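Side-chain contacts in putative phosphatase (Bacteroides thetaiotaomicron, PDB 3KYA), which probably acts as a phosphatase and binds zinc ions, with an IPT/TIG domain ahead of what looks like a six-bladed beta-propeller: residues A[108-113]-A[167-172]; A[118-123]-A[464-469]. One frame throughout, in Å; residues are numbered along the deposited sequence. Where two conformers were deposited one is given.

Contact 1 of 2, residues A[108-113]-A[167-172]; sequences GTLCGY and IDLKNR. With ZN (zinc ion), chain X; EDO (1,2-ethanediol), chain J.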
# COMPACT_ATOMS: atom_id res chain seq x y z
N GLY A 108 11.10 -13.27 -16.69
CA GLY A 108 11.84 -13.86 -17.82
C GLY A 108 11.66 -15.36 -17.83
O GLY A 108 11.03 -15.92 -16.92
N THR A 109 12.20 -16.02 -18.85
CA THR A 109 12.13 -17.48 -18.95
C THR A 109 13.55 -18.01 -19.04
O THR A 109 14.27 -17.70 -19.98
CB THR A 109 11.28 -17.94 -20.15
OG1 THR A 109 9.95 -17.39 -20.03
CG2 THR A 109 11.19 -19.49 -20.22
N LEU A 110 13.96 -18.79 -18.03
CA LEU A 110 15.33 -19.33 -17.96
C LEU A 110 15.52 -20.56 -18.86
O LEU A 110 16.46 -20.62 -19.66
CB LEU A 110 15.64 -19.75 -16.52
CG LEU A 110 17.04 -20.32 -16.26
CD1 LEU A 110 18.09 -19.21 -16.37
CD2 LEU A 110 17.09 -21.05 -14.92
N CYS A 111 14.67 -21.56 -18.69
CA CYS A 111 14.80 -22.80 -19.46
C CYS A 111 13.50 -23.57 -19.45
O CYS A 111 12.60 -23.27 -18.66
CB CYS A 111 15.92 -23.67 -18.90
SG CYS A 111 15.73 -24.15 -17.19
N GLY A 112 13.42 -24.56 -20.33
CA GLY A 112 12.19 -25.32 -20.51
C GLY A 112 11.35 -24.68 -21.60
O GLY A 112 11.54 -23.51 -21.95
N TYR A 113 10.44 -25.47 -22.17
CA TYR A 113 9.51 -24.99 -23.19
C TYR A 113 8.37 -25.97 -23.36
O TYR A 113 8.44 -27.13 -22.93
CB TYR A 113 10.19 -24.75 -24.54
CG TYR A 113 10.62 -26.00 -25.28
CD1 TYR A 113 11.81 -26.65 -24.95
CD2 TYR A 113 9.86 -26.50 -26.32
CE1 TYR A 113 12.22 -27.79 -25.64
CE2 TYR A 113 10.26 -27.64 -27.02
CZ TYR A 113 11.44 -28.28 -26.67
OH TYR A 113 11.84 -29.39 -27.36
N ILE A 167 19.58 -27.75 -11.81
CA ILE A 167 19.54 -26.63 -12.74
C ILE A 167 20.85 -25.88 -12.44
O ILE A 167 20.94 -25.18 -11.42
CB ILE A 167 18.29 -25.73 -12.48
CG1 ILE A 167 16.99 -26.56 -12.60
CG2 ILE A 167 18.29 -24.50 -13.40
CD1 ILE A 167 15.74 -25.92 -11.88
N ASP A 168 21.87 -26.05 -13.29
CA ASP A 168 23.19 -25.45 -13.06
C ASP A 168 23.24 -24.12 -13.78
O ASP A 168 23.36 -24.04 -15.00
CB ASP A 168 24.33 -26.40 -13.49
CG ASP A 168 25.71 -25.96 -12.99
OD1 ASP A 168 25.96 -24.74 -12.94
OD2 ASP A 168 26.55 -26.84 -12.65
N LEU A 169 23.11 -23.05 -13.00
CA LEU A 169 23.01 -21.69 -13.53
C LEU A 169 24.31 -21.18 -14.13
O LEU A 169 24.30 -20.24 -14.94
CB LEU A 169 22.53 -20.75 -12.42
CG LEU A 169 21.18 -21.14 -11.80
CD1 LEU A 169 20.85 -20.30 -10.55
CD2 LEU A 169 20.06 -21.04 -12.85
N LYS A 170 25.43 -21.76 -13.73
CA LYS A 170 26.74 -21.34 -14.25
C LYS A 170 27.00 -21.90 -15.65
O LYS A 170 27.34 -21.14 -16.55
CB LYS A 170 27.88 -21.75 -13.31
CG LYS A 170 29.29 -21.30 -13.78
CD LYS A 170 30.38 -21.95 -12.93
CE LYS A 170 31.77 -21.53 -13.36
NZ LYS A 170 32.12 -21.95 -14.75
N ASN A 171 26.85 -23.21 -15.82
CA ASN A 171 27.11 -23.80 -17.15
C ASN A 171 25.84 -23.91 -18.00
O ASN A 171 25.91 -24.34 -19.14
CB ASN A 171 27.89 -25.13 -17.08
CG ASN A 171 27.09 -26.27 -16.49
OD1 ASN A 171 27.56 -27.42 -16.44
ND2 ASN A 171 25.89 -25.99 -16.04
N ARG A 172 24.70 -23.48 -17.45
CA ARG A 172 23.43 -23.45 -18.17
C ARG A 172 23.06 -24.83 -18.73
O ARG A 172 22.81 -24.99 -19.92
CB ARG A 172 23.46 -22.36 -19.25
CG ARG A 172 23.67 -20.96 -18.65
CD ARG A 172 23.72 -19.85 -19.66
NE ARG A 172 22.55 -19.80 -20.55
CZ ARG A 172 21.38 -19.23 -20.28
NH1 ARG A 172 21.15 -18.65 -19.10
NH2 ARG A 172 20.42 -19.26 -21.20
ZN ZN X . 28.14 -26.86 -11.36
C1 EDO J . 15.71 -20.72 -23.37
O1 EDO J . 16.22 -19.39 -23.25
C2 EDO J . 14.26 -20.75 -22.88
O2 EDO J . 13.53 -21.81 -23.52
O HOH W 1 17.84 -18.55 -20.62
O HOH W 2 28.41 -25.03 -11.70
O HOH W 3 30.00 -26.79 -10.25
O HOH W 4 28.18 -28.73 -11.55
O HOH W 5 29.50 -27.49 -13.09
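One water bridges the backbone carbonyl of Leu110 and the guanidinium of Arg172, in a contact with no direct hydrogen bond between 108-113 and 167-172. Water 1 donates to Leu110 O at 2.7 Å and accepts from Arg172 NH2, lying in the guanidinium plane at its edge. A 1,2-ethanediol, probably from the crystallisation liquor, sits next to this water and donates from O2 to Gly112 O; Arg172 also forms a salt bridge to Asp128.

The direct touching is apolar, and in 108-113 Leu110 carries it. With CG anti to the backbone N (chi1 -179°), its branch reaches across: CD2 comes 3.6 Å from Leu169 CD2, the two side chains meeting at about a right angle, and 4.0 Å from Ile167 CG2. The other methyl, CD1, lies obliquely by the guanidinium, 4.1 Å from Arg172 NH1. Here the closing blade of the propeller meets the blade containing strand 161-168.

Asp168, between Ile167 and Leu169, takes no part in this packing. Its OD2 binds zinc at 2.0 Å with His153 and four waters, while OD1 accepts from Lys170 N in an Asx turn. So many water ligands are consistent with an ion held largely by solvent; the join between the blades here rests instead on methyl packing and one water.

Contact 2 of 2, residues A[118-123]-A[464-469]; sequences DDQGWR and VGHTIR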
# COMPACT_ATOMS: atom_id res chain seq x y z
N ASP A 118 2.50 -29.94 -27.11
CA ASP A 118 2.91 -30.28 -25.73
C ASP A 118 3.52 -31.68 -25.73
O ASP A 118 3.27 -32.46 -24.82
CB ASP A 118 1.75 -30.17 -24.73
CG ASP A 118 2.21 -30.28 -23.26
OD1 ASP A 118 3.41 -30.09 -22.98
OD2 ASP A 118 1.35 -30.53 -22.37
N ASP A 119 4.33 -31.99 -26.75
CA ASP A 119 4.93 -33.34 -26.86
C ASP A 119 6.46 -33.37 -26.75
O ASP A 119 7.06 -34.38 -27.09
CB ASP A 119 4.44 -34.05 -28.15
CG ASP A 119 4.95 -33.41 -29.44
OD1 ASP A 119 5.88 -32.58 -29.40
OD2 ASP A 119 4.41 -33.76 -30.51
N GLN A 120 7.06 -32.28 -26.27
CA GLN A 120 8.51 -32.19 -26.11
C GLN A 120 9.06 -33.16 -25.06
O GLN A 120 10.24 -33.52 -25.12
CB GLN A 120 8.96 -30.76 -25.77
CG GLN A 120 8.45 -30.19 -24.45
CD GLN A 120 6.95 -30.02 -24.42
OE1 GLN A 120 6.34 -29.67 -25.44
NE2 GLN A 120 6.35 -30.25 -23.26
N GLY A 121 8.24 -33.56 -24.09
CA GLY A 121 8.64 -34.51 -23.05
C GLY A 121 9.72 -33.98 -22.12
O GLY A 121 9.73 -32.79 -21.78
N TRP A 122 10.61 -34.87 -21.70
CA TRP A 122 11.73 -34.55 -20.80
C TRP A 122 13.05 -34.84 -21.50
O TRP A 122 13.21 -35.87 -22.17
CB TRP A 122 11.64 -35.38 -19.51
CG TRP A 122 10.46 -35.04 -18.63
CD1 TRP A 122 9.13 -35.15 -18.95
CD2 TRP A 122 10.50 -34.59 -17.26
NE1 TRP A 122 8.35 -34.76 -17.89
CE2 TRP A 122 9.16 -34.41 -16.84
CE3 TRP A 122 11.53 -34.30 -16.36
CZ2 TRP A 122 8.83 -33.98 -15.57
CZ3 TRP A 122 11.20 -33.87 -15.10
CH2 TRP A 122 9.86 -33.71 -14.71
N ARG A 123 13.99 -33.91 -21.33
CA ARG A 123 15.29 -34.03 -21.93
C ARG A 123 16.28 -33.19 -21.12
O ARG A 123 16.02 -32.00 -20.87
CB ARG A 123 15.25 -33.56 -23.39
CG ARG A 123 16.60 -33.69 -24.15
CD ARG A 123 16.55 -33.04 -25.54
NE ARG A 123 15.43 -33.57 -26.31
CZ ARG A 123 15.42 -34.75 -26.92
NH1 ARG A 123 16.48 -35.56 -26.88
NH2 ARG A 123 14.33 -35.15 -27.57
N VAL A 464 2.85 -25.95 -15.13
CA VAL A 464 2.06 -26.22 -16.35
C VAL A 464 2.64 -25.53 -17.60
O VAL A 464 2.50 -26.03 -18.71
CB VAL A 464 0.53 -25.99 -16.08
CG1 VAL A 464 -0.28 -26.01 -17.37
CG2 VAL A 464 0.01 -27.07 -15.11
N GLY A 465 3.36 -24.43 -17.43
CA GLY A 465 4.12 -23.87 -18.54
C GLY A 465 5.33 -24.75 -18.88
O GLY A 465 5.91 -24.66 -19.97
N HIS A 466 5.69 -25.63 -17.93
CA HIS A 466 6.84 -26.54 -18.05
C HIS A 466 8.17 -25.78 -18.18
O HIS A 466 9.10 -26.19 -18.92
CB HIS A 466 6.69 -27.54 -19.20
CG HIS A 466 5.37 -28.26 -19.21
ND1 HIS A 466 4.62 -28.46 -18.07
CD2 HIS A 466 4.72 -28.91 -20.21
CE1 HIS A 466 3.52 -29.14 -18.38
NE2 HIS A 466 3.57 -29.43 -19.67
N THR A 467 8.26 -24.69 -17.42
CA THR A 467 9.41 -23.80 -17.45
C THR A 467 9.88 -23.34 -16.07
O THR A 467 9.15 -23.40 -15.06
CB THR A 467 9.06 -22.49 -18.21
OG1 THR A 467 7.83 -21.95 -17.70
CG2 THR A 467 8.89 -22.74 -19.71
N ILE A 468 11.14 -22.91 -16.05
CA ILE A 468 11.70 -22.21 -14.92
C ILE A 468 11.72 -20.75 -15.38
O ILE A 468 12.30 -20.44 -16.44
CB ILE A 468 13.11 -22.65 -14.54
CG1 ILE A 468 13.17 -24.14 -14.19
CG2 ILE A 468 13.62 -21.80 -13.39
CD1 ILE A 468 12.26 -24.58 -13.02
N ARG A 469 11.05 -19.88 -14.62
CA ARG A 469 10.95 -18.46 -14.90
C ARG A 469 11.84 -17.69 -13.92
O ARG A 469 12.24 -18.22 -12.88
CB ARG A 469 9.52 -17.96 -14.74
CG ARG A 469 8.45 -18.76 -15.45
CD ARG A 469 8.51 -18.63 -16.94
NE ARG A 469 8.11 -17.31 -17.43
CZ ARG A 469 6.86 -16.90 -17.58
NH1 ARG A 469 5.83 -17.68 -17.26
NH2 ARG A 469 6.63 -15.68 -18.07
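His466 presents the CD2-NE2 edge of its ring to Asp118 and Gln120, and these three side chains make up the whole contact. Asp118 OD1 lies near the ring plane, 3.3 Å from His466 CD2, with the carboxylate carbon in that plane too and the carboxylate turned 27° from the ring. Gln120 approaches the same edge at about a right angle; its NE2 is 3.7 Å from His466 CD2 and its amide is tilted 45° to the imidazole.

The two loop residues are locked to each other. Gln120 NE2 donates to Asp118 OD1 at 3.0 Å in an almost straight bond, and the oxygen is met nearly along its C-O axis. Gln120 can fold back this way because CG sits between the backbone N and the carbonyl carbon (chi1 64°) and the chain bends again at chi2.

His466, just before strand 467-473, forms a G1 beta bulge with Thr467, both facing Asp462, in the blade that closes the propeller. The ring's rotation is fixed by ND1, hydrogen-bonded to Gln463 O; Val464 O lies 3.2 Å above one face of the His466 ring, offset toward the rim. At the far end of the loop, Trp122 stacks on His161, a residue seen to bind zinc in this protein, though none is bound to it in this chain.

Contacts 1 and 2 lie with their centres about 12 Å apart and share a sheet, since strands 105-110 and 467-473 are neighbours in it. Leu110 N to Ile468 O, 2.8 Å, and Cys111 O to Ile468 N, 3.0 Å, are probable hydrogen bonds tying them together; Leu110 and Cys111 both face Ile468 there, a classic beta bulge. The first strand of the propeller pairs with the last of the chain, which closes the ring. Ile468 also packs on Ile167 of contact 1, while further along Tyr113 O touches Gln120 CG at 3.4 Å. Contact 1 holds zinc ligand Asp168 itself; in contact 2 the His466 side chain stays about 11 Å from a bound zinc.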